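Local coordinates for protein peptidase M3B, oligoendopeptidase F (Enterococcus faecium, PDB 2QR4) that probably hydrolyses short peptides as a zinc-dependent oligoendopeptidase of the M3 family, at residues V162-E167 against L200-E205. Numbering follows the deposited sequence.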
ATOM      1  N   VAL A 162       3.496 -18.769  -3.233  1.00 45.10           N
ATOM      2  CA  VAL A 162       4.153 -20.051  -3.494  1.00 44.39           C
ATOM      3  C   VAL A 162       3.767 -20.529  -4.891  1.00 48.15           C
ATOM      4  O   VAL A 162       2.623 -20.377  -5.324  1.00 43.47           O
ATOM      5  CB  VAL A 162       3.940 -21.166  -2.400  1.00 48.01           C
ATOM      6  CG1 VAL A 162       3.399 -20.602  -1.094  1.00 39.51           C
ATOM      7  CG2 VAL A 162       3.064 -22.278  -2.912  1.00 42.90           C
ATOM      8  N   PHE A 163       4.753 -21.075  -5.597  1.00 46.22           N
ATOM      9  CA  PHE A 163       4.610 -21.422  -7.006  1.00 44.75           C
ATOM     10  C   PHE A 163       4.373 -22.912  -7.186  1.00 42.53           C
ATOM     11  O   PHE A 163       4.658 -23.703  -6.286  1.00 40.45           O
ATOM     12  CB  PHE A 163       5.852 -20.960  -7.769  1.00 45.09           C
ATOM     13  CG  PHE A 163       6.054 -19.478  -7.723  1.00 40.93           C
ATOM     14  CD1 PHE A 163       5.471 -18.660  -8.678  1.00 43.45           C
ATOM     15  CD2 PHE A 163       6.780 -18.896  -6.699  1.00 39.88           C
ATOM     16  CE1 PHE A 163       5.629 -17.280  -8.628  1.00 44.95           C
ATOM     17  CE2 PHE A 163       6.950 -17.519  -6.650  1.00 37.34           C
ATOM     18  CZ  PHE A 163       6.367 -16.714  -7.617  1.00 38.56           C
ATOM     19  N   PRO A 164       3.854 -23.311  -8.353  1.00 38.10           N
ATOM     20  CA  PRO A 164       3.486 -24.713  -8.412  1.00 50.12           C
ATOM     21  C   PRO A 164       4.704 -25.621  -8.546  1.00 51.52           C
ATOM     22  O   PRO A 164       5.829 -25.154  -8.704  1.00 47.36           O
ATOM     23  CB  PRO A 164       2.584 -24.814  -9.662  1.00 38.04           C
ATOM     24  CG  PRO A 164       2.545 -23.460 -10.280  1.00 45.00           C
ATOM     25  CD  PRO A 164       3.592 -22.603  -9.616  1.00 49.42           C
ATOM     26  N   THR A 165       4.442 -26.915  -8.451  1.00 50.47           N
ATOM     27  CA  THR A 165       5.389 -27.977  -8.722  1.00 42.82           C
ATOM     28  C   THR A 165       5.446 -28.249 -10.224  1.00 36.41           C
ATOM     29  O   THR A 165       4.437 -28.152 -10.913  1.00 42.44           O
ATOM     30  CB  THR A 165       4.891 -29.259  -7.997  1.00 45.22           C
ATOM     31  OG1 THR A 165       5.631 -29.443  -6.788  1.00 49.96           O
ATOM     32  CG2 THR A 165       5.001 -30.494  -8.871  1.00 47.13           C
ATOM     33  N   ILE A 166       6.616 -28.606 -10.731  1.00 39.83           N
ATOM     34  CA  ILE A 166       6.720 -29.090 -12.098  1.00 37.99           C
ATOM     35  C   ILE A 166       7.464 -30.420 -12.104  1.00 42.57           C
ATOM     36  O   ILE A 166       7.969 -30.853 -11.068  1.00 44.35           O
ATOM     37  CB  ILE A 166       7.507 -28.106 -12.989  1.00 46.11           C
ATOM     38  CG1 ILE A 166       8.942 -27.955 -12.466  1.00 45.27           C
ATOM     39  CG2 ILE A 166       6.796 -26.763 -13.057  1.00 43.46           C
ATOM     40  CD1 ILE A 166       9.889 -27.223 -13.392  1.00 32.12           C
ATOM     41  N   GLU A 167       7.539 -31.064 -13.268  1.00 44.01           N
ATOM     42  CA  GLU A 167       8.452 -32.193 -13.444  1.00 44.14           C
ATOM     43  C   GLU A 167       9.799 -31.636 -13.859  1.00 41.43           C
ATOM     44  O   GLU A 167       9.884 -30.883 -14.826  1.00 47.47           O
ATOM     45  CB  GLU A 167       7.960 -33.175 -14.515  1.00 40.37           C
ATOM     46  CG  GLU A 167       8.769 -34.478 -14.524  1.00 61.31           C
ATOM     47  CD  GLU A 167       8.667 -35.265 -15.827  1.00 62.78           C
ATOM     48  OE1 GLU A 167       9.655 -35.943 -16.182  1.00 59.74           O
ATOM     49  OE2 GLU A 167       7.612 -35.211 -16.494  1.00 70.46           O
ATOM     50  N   LEU A 200       5.470 -20.259 -13.208  1.00 40.25           N
ATOM     51  CA  LEU A 200       5.754 -19.024 -12.483  1.00 44.39           C
ATOM     52  C   LEU A 200       4.727 -17.987 -12.862  1.00 40.24           C
ATOM     53  O   LEU A 200       4.159 -17.317 -12.003  1.00 48.61           O
ATOM     54  CB  LEU A 200       7.163 -18.506 -12.786  1.00 33.01           C
ATOM     55  CG  LEU A 200       7.561 -17.185 -12.113  1.00 44.25           C
ATOM     56  CD1 LEU A 200       8.361 -17.401 -10.833  1.00 38.34           C
ATOM     57  CD2 LEU A 200       8.353 -16.320 -13.063  1.00 43.01           C
ATOM     58  N   TYR A 201       4.469 -17.877 -14.160  1.00 49.11           N
ATOM     59  CA  TYR A 201       3.536 -16.872 -14.650  1.00 41.02           C
ATOM     60  C   TYR A 201       2.080 -17.154 -14.308  1.00 42.13           C
ATOM     61  O   TYR A 201       1.282 -16.229 -14.243  1.00 51.77           O
ATOM     62  CB  TYR A 201       3.750 -16.590 -16.134  1.00 43.37           C
ATOM     63  CG  TYR A 201       4.914 -15.655 -16.348  1.00 45.21           C
ATOM     64  CD1 TYR A 201       4.770 -14.291 -16.160  1.00 47.77           C
ATOM     65  CD2 TYR A 201       6.169 -16.138 -16.675  1.00 49.80           C
ATOM     66  CE1 TYR A 201       5.850 -13.419 -16.323  1.00 51.64           C
ATOM     67  CE2 TYR A 201       7.249 -15.282 -16.840  1.00 46.18           C
ATOM     68  CZ  TYR A 201       7.076 -13.920 -16.672  1.00 52.08           C
ATOM     69  OH  TYR A 201       8.143 -13.063 -16.841  1.00 63.88           O
ATOM     70  N   SER A 202       1.723 -18.410 -14.061  1.00 37.67           N
ATOM     71  CA  SER A 202       0.349 -18.678 -13.638  1.00 42.43           C
ATOM     72  C   SER A 202       0.061 -17.928 -12.334  1.00 41.29           C
ATOM     73  O   SER A 202      -1.041 -17.469 -12.105  1.00 43.53           O
ATOM     74  CB  SER A 202       0.088 -20.183 -13.479  1.00 32.96           C
ATOM     75  OG  SER A 202       0.884 -20.732 -12.440  1.00 49.99           O
ATOM     76  N   VAL A 203       1.072 -17.777 -11.493  1.00 38.48           N
ATOM     77  CA  VAL A 203       0.892 -17.093 -10.220  1.00 42.55           C
ATOM     78  C   VAL A 203       0.856 -15.567 -10.358  1.00 44.06           C
ATOM     79  O   VAL A 203       0.033 -14.912  -9.730  1.00 49.44           O
ATOM     80  CB  VAL A 203       1.977 -17.523  -9.189  1.00 45.77           C
ATOM     81  CG1 VAL A 203       1.894 -16.671  -7.933  1.00 33.98           C
ATOM     82  CG2 VAL A 203       1.809 -19.002  -8.840  1.00 39.20           C
ATOM     83  N   TYR A 204       1.749 -14.994 -11.161  1.00 39.57           N
ATOM     84  CA  TYR A 204       1.680 -13.552 -11.418  1.00 39.78           C
ATOM     85  C   TYR A 204       0.375 -13.145 -12.069  1.00 42.69           C
ATOM     86  O   TYR A 204      -0.186 -12.100 -11.751  1.00 54.09           O
ATOM     87  CB  TYR A 204       2.912 -13.045 -12.183  1.00 36.55           C
ATOM     88  CG  TYR A 204       4.071 -13.019 -11.245  1.00 40.29           C
ATOM     89  CD1 TYR A 204       4.151 -12.055 -10.246  1.00 39.78           C
ATOM     90  CD2 TYR A 204       5.027 -14.022 -11.269  1.00 42.10           C
ATOM     91  CE1 TYR A 204       5.184 -12.066  -9.328  1.00 44.03           C
ATOM     92  CE2 TYR A 204       6.063 -14.039 -10.365  1.00 35.10           C
ATOM     93  CZ  TYR A 204       6.139 -13.062  -9.399  1.00 39.46           C
ATOM     94  OH  TYR A 204       7.172 -13.092  -8.506  1.00 41.07           O
ATOM     95  N   GLU A 205      -0.136 -13.985 -12.955  1.00 46.69           N
ATOM     96  CA  GLU A 205      -1.433 -13.727 -13.550  1.00 44.53           C
ATOM     97  C   GLU A 205      -2.541 -13.725 -12.482  1.00 51.11           C
ATOM     98  O   GLU A 205      -3.397 -12.842 -12.454  1.00 48.06           O
ATOM     99  CB  GLU A 205      -1.723 -14.742 -14.656  1.00 44.82           C
ATOM    100  CG  GLU A 205      -3.196 -14.799 -15.104  1.00 47.24           C
ATOM    101  CD  GLU A 205      -3.408 -15.628 -16.369  1.00 58.36           C
ATOM    102  OE1 GLU A 205      -2.676 -16.617 -16.588  1.00 65.63           O
ATOM    103  OE2 GLU A 205      -4.317 -15.295 -17.152  1.00 72.71           O
TER
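Leu200, Val203 and Tyr204, on neighbouring turns of helix 190-206, receive the ring of Phe163 in a largely apolar contact; no hydrogen bond joins the two segments. Over one face of the phenylalanine lies Leu200, whose CD1 sits 3.9 Å from the centroid of the Phe163 ring and 26° off its normal, a CH-pi contact displaced toward the CE1 rim. With CG anti to the backbone N (chi1 178°), the leucine runs alongside the ring, pointing the same way, and its carbonyl oxygen lies in the ring plane at the edge, 3.7 Å from Phe163 CE1. Val203 instead crosses Phe163 at about a right angle, its CG2 3.7 Å from Phe163 CD1 and its CB and CG1 close to CE1.

The rings of Phe163 and Tyr204 meet obliquely, planes at 41°, centroids 5.8 Å apart. Tyr204 CE2 comes to the edge of the phenylalanine, 3.7 Å from its CE1, while the tyrosine hydroxyl is hydrogen-bonded to Asn157 of helix 143-160. Pro164 adds a lighter contact with helix 190-206, its CD packing 4.1 Å from Val203 CG2 and its CG passing Ser202 OG, which bonds back to the carbonyl of Gly199.

Phe163 is buried, packing on helix 190-206 and meeting His178 of helix 178-185 edge-to-face; Leu200 and Tyr204 also touch helix 178-185. The contact joins the link between helix 143-160 and the two-stranded antiparallel hairpin 165-167/173-175 to helix 190-206, at the periphery of this largely helical protein, where Val162 packs on Gln206 of the second subunit.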